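PDB 6EKT: protein P47 from Clostridium botulinum, which may form part of a progenitor toxin complex that protects botulinum neurotoxin in the host gut, and structurally resembles tubular lipid-binding proteins. Local coordinates for residues N123-K128 / A178-T183; L209-V214 / N409-N414; P301-F306 / I318-L323. All coordinates share one frame; numbering follows the deposited sequence.

From the N terminus, interaction 1 comes first: residues 178-183 return to pair with 123-128, closing a loop of 49 residues that includes helix 152-168. Interaction 2 opens afterwards at 209-214 and closes only at 409-414, 194 residues later. Interaction 3, the hairpin pairing of 301-306 with 318-323, is nested within that long loop. Interactions 1 and 2 lie side by side, their centres about 8 Å apart, because strands 178-181 and 411-413 are neighbours in one sheet; interaction 2 joins this sheet to the one containing strand 208-214. Interaction 3 sits toward the other end of the elongated molecule, its centre about 45 Å from that of interaction 1.

Interaction 1 of 3, residues N123-K128 / A178-T183; sequences NIKELK and ASLNVT
Antiparallel strand pairing joins Lys125 to Leu180 and Glu126 to Ser179, where the start of strand 124-141 runs beside the short strand 178-181 in the interior of a six-stranded sheet. Lys125 and Leu180 exchange two backbone hydrogen bonds, Lys125 N to Leu180 O at 2.9 Å and Leu180 N to Lys125 O at 2.7 Å. Leu127 N gives a further bond to Ala178 O. Past the end of strand 178-181 one more backbone bond follows, Val182 N to Asn123 O (2.8 Å), but this donor stands 42° above the carbonyl plane, in keeping with the corner the chain turns at Asn123. The protein as a whole resembles the TULIP superfamily, with a middle sheet wrapped around a long helix. Here one face turns toward another sheet: Lys125 and Leu180 meet Phe194, and Leu127 meets Phe196, both of strand 193-199. On the face of Ile124 and Asn181 the two side chains lie alongside each other, pointing the same way. CD1 of Ile124 is placed 3.0 Å from OD1 of Asn181, a doubtfully short contact that goes with a chi2 of -92°, off the staggered positions; the other branch, CG2, touches Ser179 OG at 3.3 Å. The Asn181 amide is held at ND2 by Asn409 O, and a water joins its OD1 (3.2 Å) to Asn123 O. Val182 packs at the corner: CG1 meets ND2 of Asn123, whose side chain crosses it at about a right angle, while CG2 lies 4.0 Å from CE of Lys125, the lysine bending at chi2 before NZ reaches Asn117.

Interaction 2 of 3, residues L209-V214 / N409-N414; sequences LFILSV and NTIKWN
Trp413 sets the rim of its six-membered ring against Leu209, with CZ3 at 3.9 Å from Leu209 CB and CH2 at 3.6 Å from the backbone Leu209 O, which approaches the ring obliquely. This is face-to-face packing of two sheets: the axes of 209-214 and 411-413 are 171° apart in direction, nearly antiparallel, and come no closer than 10.2 Å, so the gap is bridged mainly by side chains. Every residue that touches is buried, and the contact is apolar apart from the Leu209 carbonyl. Ala178 of interaction 1 packs beside Ile211 and Trp413, and Cys33 of strand 29-34 also touches the indole. CG2 of Ile411 sits 3.5 Å above one face of the indole, displaced toward its rim, so Ile411 props the ring from its own strand. With CG1 beside the backbone N and a second bend at chi2 (-57°), Ile411 sends CD1 toward strand 208-214 while CG2 stays against the tryptophan. Ile211 slides past the indole in the opposite direction, bringing CD1 to 3.8 Å from Trp413 CH2, again neither squarely over the ring nor at its edge. The same methyl meets Ile411 tip to tip, CD1 to CD1 at 3.9 Å, and also touches Ile411 CG2.

Interaction 3 of 3, residues P301-F306 / I318-L323; sequences PKINNF and ISLRGL
A classic beta bulge interrupts the hairpin of strands 297-311 and 315-326, where Asn304 and Asn305 both face Arg321 and the register shifts by one residue. The carbonyl of Arg321 takes both amides in its own plane, Asn304 N at 2.8 Å and Asn305 N at 3.1 Å, while Arg321 N returns a bond to Asn305 O at 2.9 Å. Before the bulge the ladder is regular: Lys302 N points almost straight down the C=O of Leu323 at 2.9 Å, and Leu323 N bonds to Lys302 O. Between these pairs Gly322 lies close beside the opposite strand, its CA only 3.0 Å from Lys302 O and 4.0 Å from Ile303 CA; with no side chain on the glycine, the two backbones can approach this far. Ile303, Leu320 and Phe306 share one face. CG2 of Ile303 crosses to Leu320 CB at an oblique angle, and Phe306, with CG anti to its own N (chi1 -176°), swings CE2 to 3.6 Å from Ile318 CG2. Ile391 of helix 374-394 packs against Ile303 and Leu320, consistent with a sheet wrapped around a long helix, as in TULIP proteins, and Phe269 meets Phe306 edge-to-face. On the other face the Arg321 chain bends at chi3 and brings NH2 to 2.6 Å from Asn305 OD1, with amide and guanidinium planes 46° apart. The bulge thus gives one carbonyl two donors; Ile303 and Leu320 face the helix and Phe306 a neighbouring apolar cluster, while Asn305 and the exposed Arg321 lie on the other face, with Glu337 alongside the arginine, probably favourable for its charge.

Interaction 1 of 3, residues N123-K128 / A178-T183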
ATOM      1  N   ASN A 123      18.841  -3.355   9.128  1.00 41.11           N
ATOM      2  CA  ASN A 123      17.525  -3.795   8.655  1.00 40.75           C
ATOM      3  C   ASN A 123      16.314  -2.962   9.081  1.00 39.29           C
ATOM      4  O   ASN A 123      15.169  -3.344   8.815  1.00 37.96           O
ATOM      5  CB  ASN A 123      17.345  -5.270   8.978  1.00 42.19           C
ATOM      6  CG  ASN A 123      18.298  -6.142   8.185  1.00 44.26           C
ATOM      7  OD1 ASN A 123      18.966  -7.012   8.741  1.00 46.40           O
ATOM      8  ND2 ASN A 123      18.382  -5.887   6.870  1.00 43.52           N
ATOM      9  N   ILE A 124      16.580  -1.826   9.726  1.00 40.22           N
ATOM     10  CA  ILE A 124      15.549  -0.845  10.067  1.00 40.25           C
ATOM     11  C   ILE A 124      16.027   0.511   9.557  1.00 38.87           C
ATOM     12  O   ILE A 124      17.156   0.919   9.839  1.00 40.24           O
ATOM     13  CB  ILE A 124      15.275  -0.751  11.603  1.00 42.94           C
ATOM     14  CG1 ILE A 124      15.038  -2.136  12.242  1.00 46.09           C
ATOM     15  CG2 ILE A 124      14.131   0.221  11.914  1.00 41.90           C
ATOM     16  CD1 ILE A 124      13.606  -2.615  12.320  1.00 46.98           C
ATOM     17  N   LYS A 125      15.172   1.188   8.790  1.00 36.92           N
ATOM     18  CA  LYS A 125      15.379   2.603   8.460  1.00 35.74           C
ATOM     19  C   LYS A 125      14.326   3.439   9.197  1.00 34.60           C
ATOM     20  O   LYS A 125      13.253   2.937   9.545  1.00 34.74           O
ATOM     21  CB  LYS A 125      15.344   2.827   6.936  1.00 35.17           C
ATOM     22  CG  LYS A 125      16.183   1.840   6.117  1.00 36.67           C
ATOM     23  CD  LYS A 125      17.678   2.012   6.330  1.00 38.70           C
ATOM     24  CE  LYS A 125      18.455   0.932   5.604  1.00 40.29           C
ATOM     25  NZ  LYS A 125      19.855   0.885   6.134  1.00 43.08           N
ATOM     26  N   GLU A 126      14.640   4.695   9.489  1.00 34.47           N
ATOM     27  CA  GLU A 126      13.686   5.565  10.166  1.00 34.38           C
ATOM     28  C   GLU A 126      13.489   6.867   9.401  1.00 33.33           C
ATOM     29  O   GLU A 126      14.460   7.501   9.008  1.00 33.75           O
ATOM     30  CB  GLU A 126      14.161   5.860  11.580  1.00 36.50           C
ATOM     31  CG  GLU A 126      14.171   4.626  12.472  1.00 38.18           C
ATOM     32  CD  GLU A 126      14.877   4.850  13.795  1.00 40.70           C
ATOM     33  OE1 GLU A 126      15.760   5.731  13.881  1.00 41.26           O
ATOM     34  OE2 GLU A 126      14.538   4.122  14.747  1.00 41.92           O
ATOM     35  N   LEU A 127      12.227   7.232   9.181  1.00 32.23           N
ATOM     36  CA  LEU A 127      11.865   8.495   8.550  1.00 31.44           C
ATOM     37  C   LEU A 127      11.842   9.536   9.652  1.00 31.27           C
ATOM     38  O   LEU A 127      11.064   9.429  10.615  1.00 32.41           O
ATOM     39  CB  LEU A 127      10.508   8.383   7.830  1.00 30.21           C
ATOM     40  CG  LEU A 127       9.941   9.589   7.060  1.00 29.10           C
ATOM     41  CD1 LEU A 127      10.802   9.951   5.861  1.00 28.17           C
ATOM     42  CD2 LEU A 127       8.503   9.302   6.642  1.00 28.42           C
ATOM     43  N   LYS A 128      12.746  10.508   9.525  1.00 30.77           N
ATOM     44  CA  LYS A 128      12.959  11.548  10.520  1.00 31.57           C
ATOM     45  C   LYS A 128      13.171  12.899   9.819  1.00 30.36           C
ATOM     46  O   LYS A 128      13.518  12.946   8.630  1.00 28.78           O
ATOM     47  CB  LYS A 128      14.219  11.270  11.363  1.00 33.62           C
ATOM     48  CG  LYS A 128      14.199  10.018  12.228  1.00 36.52           C
ATOM     49  CD  LYS A 128      15.299  10.097  13.278  1.00 39.09           C
ATOM     50  CE  LYS A 128      16.632   9.575  12.757  1.00 40.58           C
ATOM     51  NZ  LYS A 128      17.610   9.496  13.881  1.00 41.83           N
ATOM     52  N   ALA A 178       8.160   7.220  10.917  1.00 30.80           N
ATOM     53  CA  ALA A 178       7.868   5.839  10.542  1.00 31.49           C
ATOM     54  C   ALA A 178       9.143   5.044  10.690  1.00 32.20           C
ATOM     55  O   ALA A 178      10.245   5.564  10.457  1.00 32.04           O
ATOM     56  CB  ALA A 178       7.342   5.745   9.106  1.00 30.06           C
ATOM     57  N   SER A 179       9.000   3.798  11.127  1.00 33.65           N
ATOM     58  CA  SER A 179      10.087   2.855  11.029  1.00 34.32           C
ATOM     59  C   SER A 179       9.812   1.978   9.807  1.00 33.71           C
ATOM     60  O   SER A 179       8.656   1.650   9.512  1.00 32.81           O
ATOM     61  CB  SER A 179      10.178   2.036  12.305  1.00 37.70           C
ATOM     62  OG  SER A 179      10.906   0.853  12.081  1.00 40.78           O
ATOM     63  N   LEU A 180      10.880   1.633   9.095  1.00 33.84           N
ATOM     64  CA  LEU A 180      10.800   0.815   7.887  1.00 33.17           C
ATOM     65  C   LEU A 180      11.613  -0.451   8.095  1.00 33.97           C
ATOM     66  O   LEU A 180      12.797  -0.374   8.430  1.00 34.20           O
ATOM     67  CB  LEU A 180      11.338   1.617   6.677  1.00 33.06           C
ATOM     68  CG  LEU A 180      11.415   0.978   5.278  1.00 32.86           C
ATOM     69  CD1 LEU A 180      11.293   2.031   4.178  1.00 31.72           C
ATOM     70  CD2 LEU A 180      12.661   0.113   5.064  1.00 33.92           C
ATOM     71  N   ASN A 181      10.978  -1.613   7.884  1.00 33.89           N
ATOM     72  CA  ASN A 181      11.663  -2.898   7.980  1.00 35.77           C
ATOM     73  C   ASN A 181      12.195  -3.345   6.620  1.00 34.65           C
ATOM     74  O   ASN A 181      11.414  -3.583   5.715  1.00 34.05           O
ATOM     75  CB  ASN A 181      10.718  -3.982   8.549  1.00 36.71           C
ATOM     76  CG  ASN A 181      10.354  -3.738  10.002  1.00 39.19           C
ATOM     77  OD1 ASN A 181      11.221  -3.529  10.837  1.00 41.30           O
ATOM     78  ND2 ASN A 181       9.069  -3.777  10.309  1.00 39.71           N
ATOM     79  N   VAL A 182      13.515  -3.458   6.501  1.00 35.52           N
ATOM     80  CA  VAL A 182      14.181  -3.963   5.297  1.00 35.90           C
ATOM     81  C   VAL A 182      13.899  -5.477   5.128  1.00 37.08           C
ATOM     82  O   VAL A 182      13.697  -5.944   4.020  1.00 35.16           O
ATOM     83  CB  VAL A 182      15.704  -3.658   5.312  1.00 36.94           C
ATOM     84  CG1 VAL A 182      16.414  -4.211   4.081  1.00 36.86           C
ATOM     85  CG2 VAL A 182      15.975  -2.154   5.441  1.00 36.12           C
ATOM     86  N   THR A 183      13.904  -6.220   6.239  1.00 38.82           N
ATOM     87  CA  THR A 183      13.549  -7.651   6.270  1.00 40.44           C
ATOM     88  C   THR A 183      12.294  -7.805   7.134  1.00 39.95           C
ATOM     89  O   THR A 183      12.035  -6.978   8.008  1.00 39.67           O
ATOM     90  CB  THR A 183      14.660  -8.470   6.942  1.00 43.11           C
ATOM     91  OG1 THR A 183      14.967  -7.855   8.199  1.00 44.37           O
ATOM     92  CG2 THR A 183      15.919  -8.500   6.073  1.00 43.96           C
TER
HETATM   93  O   HOH W   1      13.787  -5.429  10.556  1.00 35.90           O

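Interaction 2 of 3, residues L209-V214 / N409-N414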
ATOM      1  N   LEU A 209       0.691  11.815   4.915  1.00 26.05           N
ATOM      2  CA  LEU A 209       2.102  11.457   4.737  1.00 25.09           C
ATOM      3  C   LEU A 209       2.116  10.111   4.044  1.00 24.33           C
ATOM      4  O   LEU A 209       1.406   9.167   4.479  1.00 25.67           O
ATOM      5  CB  LEU A 209       2.850  11.339   6.079  1.00 26.15           C
ATOM      6  CG  LEU A 209       3.270  12.633   6.822  1.00 26.53           C
ATOM      7  CD1 LEU A 209       2.068  13.269   7.483  1.00 27.51           C
ATOM      8  CD2 LEU A 209       4.314  12.337   7.894  1.00 27.70           C
ATOM      9  N   PHE A 210       2.898  10.011   2.971  1.00 22.62           N
ATOM     10  CA  PHE A 210       2.993   8.774   2.191  1.00 22.35           C
ATOM     11  C   PHE A 210       4.422   8.301   2.075  1.00 22.44           C
ATOM     12  O   PHE A 210       5.337   9.119   1.992  1.00 22.78           O
ATOM     13  CB  PHE A 210       2.413   8.971   0.781  1.00 22.37           C
ATOM     14  CG  PHE A 210       0.913   8.954   0.727  1.00 22.42           C
ATOM     15  CD1 PHE A 210       0.210   7.761   0.919  1.00 22.98           C
ATOM     16  CD2 PHE A 210       0.195  10.119   0.440  1.00 22.99           C
ATOM     17  CE1 PHE A 210      -1.187   7.737   0.863  1.00 23.90           C
ATOM     18  CE2 PHE A 210      -1.199  10.110   0.367  1.00 23.10           C
ATOM     19  CZ  PHE A 210      -1.895   8.918   0.581  1.00 23.82           C
ATOM     20  N   ILE A 211       4.603   6.981   2.063  1.00 22.60           N
ATOM     21  CA  ILE A 211       5.882   6.365   1.674  1.00 22.54           C
ATOM     22  C   ILE A 211       5.573   5.524   0.442  1.00 22.75           C
ATOM     23  O   ILE A 211       4.680   4.669   0.478  1.00 24.00           O
ATOM     24  CB  ILE A 211       6.500   5.498   2.819  1.00 22.67           C
ATOM     25  CG1 ILE A 211       6.953   6.391   3.982  1.00 23.16           C
ATOM     26  CG2 ILE A 211       7.670   4.644   2.313  1.00 23.03           C
ATOM     27  CD1 ILE A 211       7.194   5.653   5.305  1.00 24.59           C
ATOM     28  N   LEU A 212       6.301   5.788  -0.638  1.00 22.74           N
ATOM     29  CA  LEU A 212       6.176   5.054  -1.897  1.00 22.87           C
ATOM     30  C   LEU A 212       7.322   4.061  -1.965  1.00 23.38           C
ATOM     31  O   LEU A 212       8.461   4.448  -1.720  1.00 23.80           O
ATOM     32  CB  LEU A 212       6.265   6.041  -3.075  1.00 23.58           C
ATOM     33  CG  LEU A 212       5.075   6.940  -3.431  1.00 24.97           C
ATOM     34  CD1 LEU A 212       4.378   7.608  -2.269  1.00 26.15           C
ATOM     35  CD2 LEU A 212       5.465   7.982  -4.472  1.00 24.21           C
ATOM     36  N   SER A 213       7.043   2.790  -2.297  1.00 22.93           N
ATOM     37  CA  SER A 213       8.116   1.782  -2.330  1.00 23.31           C
ATOM     38  C   SER A 213       8.109   0.939  -3.589  1.00 23.83           C
ATOM     39  O   SER A 213       7.046   0.685  -4.176  1.00 23.25           O
ATOM     40  CB  SER A 213       8.066   0.838  -1.101  1.00 23.62           C
ATOM     41  OG  SER A 213       6.987  -0.098  -1.172  1.00 24.29           O
ATOM     42  N   VAL A 214       9.304   0.472  -3.964  1.00 24.06           N
ATOM     43  CA  VAL A 214       9.450  -0.632  -4.918  1.00 25.21           C
ATOM     44  C   VAL A 214      10.161  -1.798  -4.216  1.00 26.17           C
ATOM     45  O   VAL A 214      11.023  -1.571  -3.371  1.00 25.83           O
ATOM     46  CB  VAL A 214      10.187  -0.141  -6.181  1.00 26.77           C
ATOM     47  CG1 VAL A 214      10.685  -1.288  -7.027  1.00 29.98           C
ATOM     48  CG2 VAL A 214       9.231   0.688  -7.036  1.00 26.06           C
ATOM     49  N   ASN A 409       3.614  -5.012   8.832  1.00 33.42           N
ATOM     50  CA  ASN A 409       4.842  -5.707   8.411  1.00 33.60           C
ATOM     51  C   ASN A 409       6.067  -4.826   8.092  1.00 33.12           C
ATOM     52  O   ASN A 409       7.198  -5.150   8.482  1.00 33.89           O
ATOM     53  CB  ASN A 409       4.543  -6.583   7.193  1.00 32.73           C
ATOM     54  CG  ASN A 409       5.687  -7.504   6.863  1.00 33.40           C
ATOM     55  OD1 ASN A 409       5.946  -8.485   7.578  1.00 34.48           O
ATOM     56  ND2 ASN A 409       6.414  -7.173   5.807  1.00 31.43           N
ATOM     57  N   THR A 410       5.838  -3.750   7.340  1.00 32.07           N
ATOM     58  CA  THR A 410       6.909  -3.005   6.692  1.00 31.55           C
ATOM     59  C   THR A 410       7.030  -1.588   7.248  1.00 31.13           C
ATOM     60  O   THR A 410       8.103  -1.200   7.683  1.00 31.33           O
ATOM     61  CB  THR A 410       6.739  -3.021   5.150  1.00 31.31           C
ATOM     62  OG1 THR A 410       6.781  -4.380   4.703  1.00 31.20           O
ATOM     63  CG2 THR A 410       7.855  -2.219   4.439  1.00 30.15           C
ATOM     64  N   ILE A 411       5.931  -0.841   7.250  1.00 30.43           N
ATOM     65  CA  ILE A 411       5.931   0.529   7.754  1.00 31.00           C
ATOM     66  C   ILE A 411       5.106   0.569   9.014  1.00 32.74           C
ATOM     67  O   ILE A 411       3.926   0.232   8.997  1.00 33.25           O
ATOM     68  CB  ILE A 411       5.378   1.541   6.709  1.00 29.56           C
ATOM     69  CG1 ILE A 411       6.243   1.535   5.432  1.00 28.20           C
ATOM     70  CG2 ILE A 411       5.200   2.963   7.292  1.00 28.81           C
ATOM     71  CD1 ILE A 411       7.724   1.839   5.615  1.00 28.62           C
ATOM     72  N   LYS A 412       5.750   0.970  10.101  1.00 34.24           N
ATOM     73  CA  LYS A 412       5.043   1.286  11.323  1.00 35.96           C
ATOM     74  C   LYS A 412       5.143   2.785  11.564  1.00 35.60           C
ATOM     75  O   LYS A 412       6.220   3.306  11.863  1.00 35.64           O
ATOM     76  CB  LYS A 412       5.620   0.496  12.497  1.00 38.42           C
ATOM     77  CG  LYS A 412       5.404  -1.013  12.366  1.00 40.09           C
ATOM     78  CD  LYS A 412       5.617  -1.758  13.681  1.00 43.81           C
ATOM     79  CE  LYS A 412       7.080  -1.843  14.110  1.00 46.00           C
ATOM     80  NZ  LYS A 412       7.902  -2.520  13.067  1.00 47.22           N
ATOM     81  N   TRP A 413       4.013   3.465  11.415  1.00 35.56           N
ATOM     82  CA  TRP A 413       3.940   4.911  11.616  1.00 36.93           C
ATOM     83  C   TRP A 413       4.108   5.237  13.093  1.00 39.19           C
ATOM     84  O   TRP A 413       3.387   4.696  13.932  1.00 40.09           O
ATOM     85  CB  TRP A 413       2.632   5.441  11.064  1.00 35.59           C
ATOM     86  CG  TRP A 413       2.552   5.322   9.550  1.00 33.61           C
ATOM     87  CD1 TRP A 413       1.909   4.351   8.828  1.00 33.78           C
ATOM     88  CD2 TRP A 413       3.163   6.190   8.599  1.00 32.35           C
ATOM     89  NE1 TRP A 413       2.063   4.578   7.477  1.00 31.85           N
ATOM     90  CE2 TRP A 413       2.813   5.711   7.306  1.00 31.70           C
ATOM     91  CE3 TRP A 413       3.937   7.358   8.708  1.00 31.66           C
ATOM     92  CZ2 TRP A 413       3.240   6.337   6.125  1.00 29.40           C
ATOM     93  CZ3 TRP A 413       4.363   7.996   7.527  1.00 30.71           C
ATOM     94  CH2 TRP A 413       4.012   7.481   6.254  1.00 30.12           C
ATOM     95  N   ASN A 414       5.092   6.097  13.389  1.00 41.38           N
ATOM     96  CA  ASN A 414       5.616   6.360  14.756  1.00 44.58           C
ATOM     97  C   ASN A 414       6.078   5.089  15.487  1.00 46.57           C
ATOM     98  O   ASN A 414       6.027   5.004  16.713  1.00 47.59           O
ATOM     99  CB  ASN A 414       4.652   7.222  15.614  1.00 46.29           C
ATOM    100  CG  ASN A 414       5.280   7.697  16.946  1.00 48.09           C
ATOM    101  OD1 ASN A 414       6.418   8.180  16.993  1.00 48.75           O
ATOM    102  ND2 ASN A 414       4.530   7.552  18.032  1.00 48.91           N
TER

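Interaction 3 of 3, residues P301-F306 / I318-L323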
ATOM      1  N   PRO A 301     -12.614 -34.468 -15.310  1.00 21.57           N
ATOM      2  CA  PRO A 301     -12.419 -33.363 -16.249  1.00 21.38           C
ATOM      3  C   PRO A 301     -10.966 -32.866 -16.272  1.00 21.77           C
ATOM      4  O   PRO A 301     -10.226 -32.970 -15.262  1.00 21.62           O
ATOM      5  CB  PRO A 301     -13.332 -32.258 -15.702  1.00 20.94           C
ATOM      6  CG  PRO A 301     -14.324 -32.955 -14.835  1.00 21.25           C
ATOM      7  CD  PRO A 301     -13.711 -34.222 -14.351  1.00 21.23           C
ATOM      8  N   LYS A 302     -10.569 -32.348 -17.425  1.00 20.80           N
ATOM      9  CA  LYS A 302      -9.241 -31.779 -17.617  1.00 21.23           C
ATOM     10  C   LYS A 302      -9.427 -30.337 -18.090  1.00 21.40           C
ATOM     11  O   LYS A 302     -10.282 -30.075 -18.945  1.00 21.06           O
ATOM     12  CB  LYS A 302      -8.446 -32.585 -18.662  1.00 22.41           C
ATOM     13  CG  LYS A 302      -8.437 -34.100 -18.453  1.00 23.20           C
ATOM     14  CD  LYS A 302      -7.717 -34.488 -17.162  1.00 23.86           C
ATOM     15  CE  LYS A 302      -7.806 -35.989 -16.959  1.00 24.94           C
ATOM     16  NZ  LYS A 302      -7.164 -36.272 -15.642  1.00 27.41           N
ATOM     17  N   ILE A 303      -8.671 -29.394 -17.522  1.00 21.63           N
ATOM     18  CA  ILE A 303      -8.718 -28.025 -18.009  1.00 22.44           C
ATOM     19  C   ILE A 303      -7.372 -27.783 -18.671  1.00 24.03           C
ATOM     20  O   ILE A 303      -6.319 -27.926 -18.020  1.00 24.26           O
ATOM     21  CB  ILE A 303      -8.978 -26.995 -16.870  1.00 21.86           C
ATOM     22  CG1 ILE A 303     -10.345 -27.249 -16.204  1.00 22.96           C
ATOM     23  CG2 ILE A 303      -8.910 -25.546 -17.398  1.00 21.73           C
ATOM     24  CD1 ILE A 303     -10.572 -26.433 -14.924  1.00 21.92           C
ATOM     25  N   ASN A 304      -7.406 -27.452 -19.963  1.00 24.14           N
ATOM     26  CA  ASN A 304      -6.175 -27.272 -20.719  1.00 25.09           C
ATOM     27  C   ASN A 304      -5.714 -25.823 -20.823  1.00 24.43           C
ATOM     28  O   ASN A 304      -4.525 -25.588 -20.962  1.00 24.50           O
ATOM     29  CB  ASN A 304      -6.283 -27.908 -22.098  1.00 26.88           C
ATOM     30  CG  ASN A 304      -6.544 -29.403 -22.014  1.00 28.38           C
ATOM     31  OD1 ASN A 304      -5.836 -30.126 -21.305  1.00 29.32           O
ATOM     32  ND2 ASN A 304      -7.585 -29.861 -22.693  1.00 29.27           N
ATOM     33  N   ASN A 305      -6.650 -24.879 -20.764  1.00 23.56           N
ATOM     34  CA  ASN A 305      -6.314 -23.440 -20.847  1.00 24.92           C
ATOM     35  C   ASN A 305      -7.121 -22.729 -19.791  1.00 23.95           C
ATOM     36  O   ASN A 305      -8.327 -22.948 -19.676  1.00 22.12           O
ATOM     37  CB  ASN A 305      -6.653 -22.844 -22.222  1.00 27.61           C
ATOM     38  CG  ASN A 305      -6.035 -23.611 -23.358  1.00 31.42           C
ATOM     39  OD1 ASN A 305      -6.728 -24.354 -24.047  1.00 36.81           O
ATOM     40  ND2 ASN A 305      -4.729 -23.458 -23.556  1.00 34.08           N
ATOM     41  N   PHE A 306      -6.453 -21.862 -19.043  1.00 23.10           N
ATOM     42  CA  PHE A 306      -7.039 -21.156 -17.944  1.00 23.26           C
ATOM     43  C   PHE A 306      -6.411 -19.771 -17.955  1.00 23.59           C
ATOM     44  O   PHE A 306      -5.194 -19.660 -18.045  1.00 23.13           O
ATOM     45  CB  PHE A 306      -6.681 -21.881 -16.629  1.00 23.82           C
ATOM     46  CG  PHE A 306      -7.320 -21.290 -15.404  1.00 23.83           C
ATOM     47  CD1 PHE A 306      -6.679 -20.279 -14.669  1.00 24.40           C
ATOM     48  CD2 PHE A 306      -8.543 -21.786 -14.930  1.00 24.04           C
ATOM     49  CE1 PHE A 306      -7.265 -19.763 -13.517  1.00 23.78           C
ATOM     50  CE2 PHE A 306      -9.134 -21.265 -13.780  1.00 23.77           C
ATOM     51  CZ  PHE A 306      -8.483 -20.251 -13.070  1.00 23.82           C
ATOM     52  N   ILE A 318     -12.567 -15.049 -15.479  1.00 24.75           N
ATOM     53  CA  ILE A 318     -11.892 -16.339 -15.613  1.00 25.21           C
ATOM     54  C   ILE A 318     -12.429 -16.983 -16.881  1.00 25.63           C
ATOM     55  O   ILE A 318     -13.649 -17.150 -17.034  1.00 26.84           O
ATOM     56  CB  ILE A 318     -12.121 -17.270 -14.386  1.00 26.08           C
ATOM     57  CG1 ILE A 318     -11.628 -16.596 -13.104  1.00 27.22           C
ATOM     58  CG2 ILE A 318     -11.424 -18.615 -14.595  1.00 26.37           C
ATOM     59  CD1 ILE A 318     -12.122 -17.230 -11.810  1.00 27.68           C
ATOM     60  N   SER A 319     -11.516 -17.288 -17.795  1.00 25.52           N
ATOM     61  CA  SER A 319     -11.838 -17.928 -19.073  1.00 26.16           C
ATOM     62  C   SER A 319     -11.057 -19.240 -19.127  1.00 24.68           C
ATOM     63  O   SER A 319      -9.839 -19.269 -18.884  1.00 24.03           O
ATOM     64  CB  SER A 319     -11.485 -16.983 -20.237  1.00 29.19           C
ATOM     65  OG  SER A 319     -11.846 -17.557 -21.489  1.00 34.51           O
ATOM     66  N   LEU A 320     -11.756 -20.345 -19.403  1.00 23.47           N
ATOM     67  CA  LEU A 320     -11.080 -21.641 -19.430  1.00 22.33           C
ATOM     68  C   LEU A 320     -11.660 -22.564 -20.499  1.00 22.77           C
ATOM     69  O   LEU A 320     -12.835 -22.407 -20.887  1.00 21.87           O
ATOM     70  CB  LEU A 320     -11.115 -22.300 -18.032  1.00 22.04           C
ATOM     71  CG  LEU A 320     -12.472 -22.755 -17.471  1.00 22.14           C
ATOM     72  CD1 LEU A 320     -12.758 -24.180 -17.941  1.00 23.09           C
ATOM     73  CD2 LEU A 320     -12.546 -22.674 -15.950  1.00 22.46           C
ATOM     74  N   ARG A 321     -10.834 -23.513 -20.939  1.00 22.29           N
ATOM     75  CA  ARG A 321     -11.211 -24.512 -21.934  1.00 24.05           C
ATOM     76  C   ARG A 321     -10.695 -25.849 -21.442  1.00 23.03           C
ATOM     77  O   ARG A 321      -9.551 -25.953 -20.970  1.00 21.78           O
ATOM     78  CB  ARG A 321     -10.545 -24.182 -23.276  1.00 27.51           C
ATOM     79  CG  ARG A 321     -10.969 -24.988 -24.510  1.00 32.47           C
ATOM     80  CD  ARG A 321     -10.422 -24.322 -25.793  1.00 37.30           C
ATOM     81  NE  ARG A 321     -10.326 -22.842 -25.651  1.00 42.14           N
ATOM     82  CZ  ARG A 321      -9.199 -22.122 -25.532  1.00 44.04           C
ATOM     83  NH1 ARG A 321      -9.266 -20.809 -25.388  1.00 47.22           N
ATOM     84  NH2 ARG A 321      -7.999 -22.686 -25.571  1.00 45.88           N
ATOM     85  N   GLY A 322     -11.526 -26.878 -21.602  1.00 22.66           N
ATOM     86  CA  GLY A 322     -11.148 -28.229 -21.188  1.00 22.03           C
ATOM     87  C   GLY A 322     -11.968 -29.293 -21.902  1.00 22.40           C
ATOM     88  O   GLY A 322     -12.658 -29.024 -22.893  1.00 21.30           O
ATOM     89  N   LEU A 323     -11.862 -30.514 -21.402  1.00 21.82           N
ATOM     90  CA  LEU A 323     -12.571 -31.650 -21.976  1.00 21.65           C
ATOM     91  C   LEU A 323     -12.838 -32.656 -20.864  1.00 21.11           C
ATOM     92  O   LEU A 323     -12.171 -32.620 -19.820  1.00 20.44           O
ATOM     93  CB  LEU A 323     -11.762 -32.299 -23.118  1.00 23.32           C
ATOM     94  CG  LEU A 323     -10.339 -32.767 -22.841  1.00 25.43           C
ATOM     95  CD1 LEU A 323     -10.340 -34.169 -22.213  1.00 25.86           C
ATOM     96  CD2 LEU A 323      -9.562 -32.759 -24.151  1.00 26.28           C
TER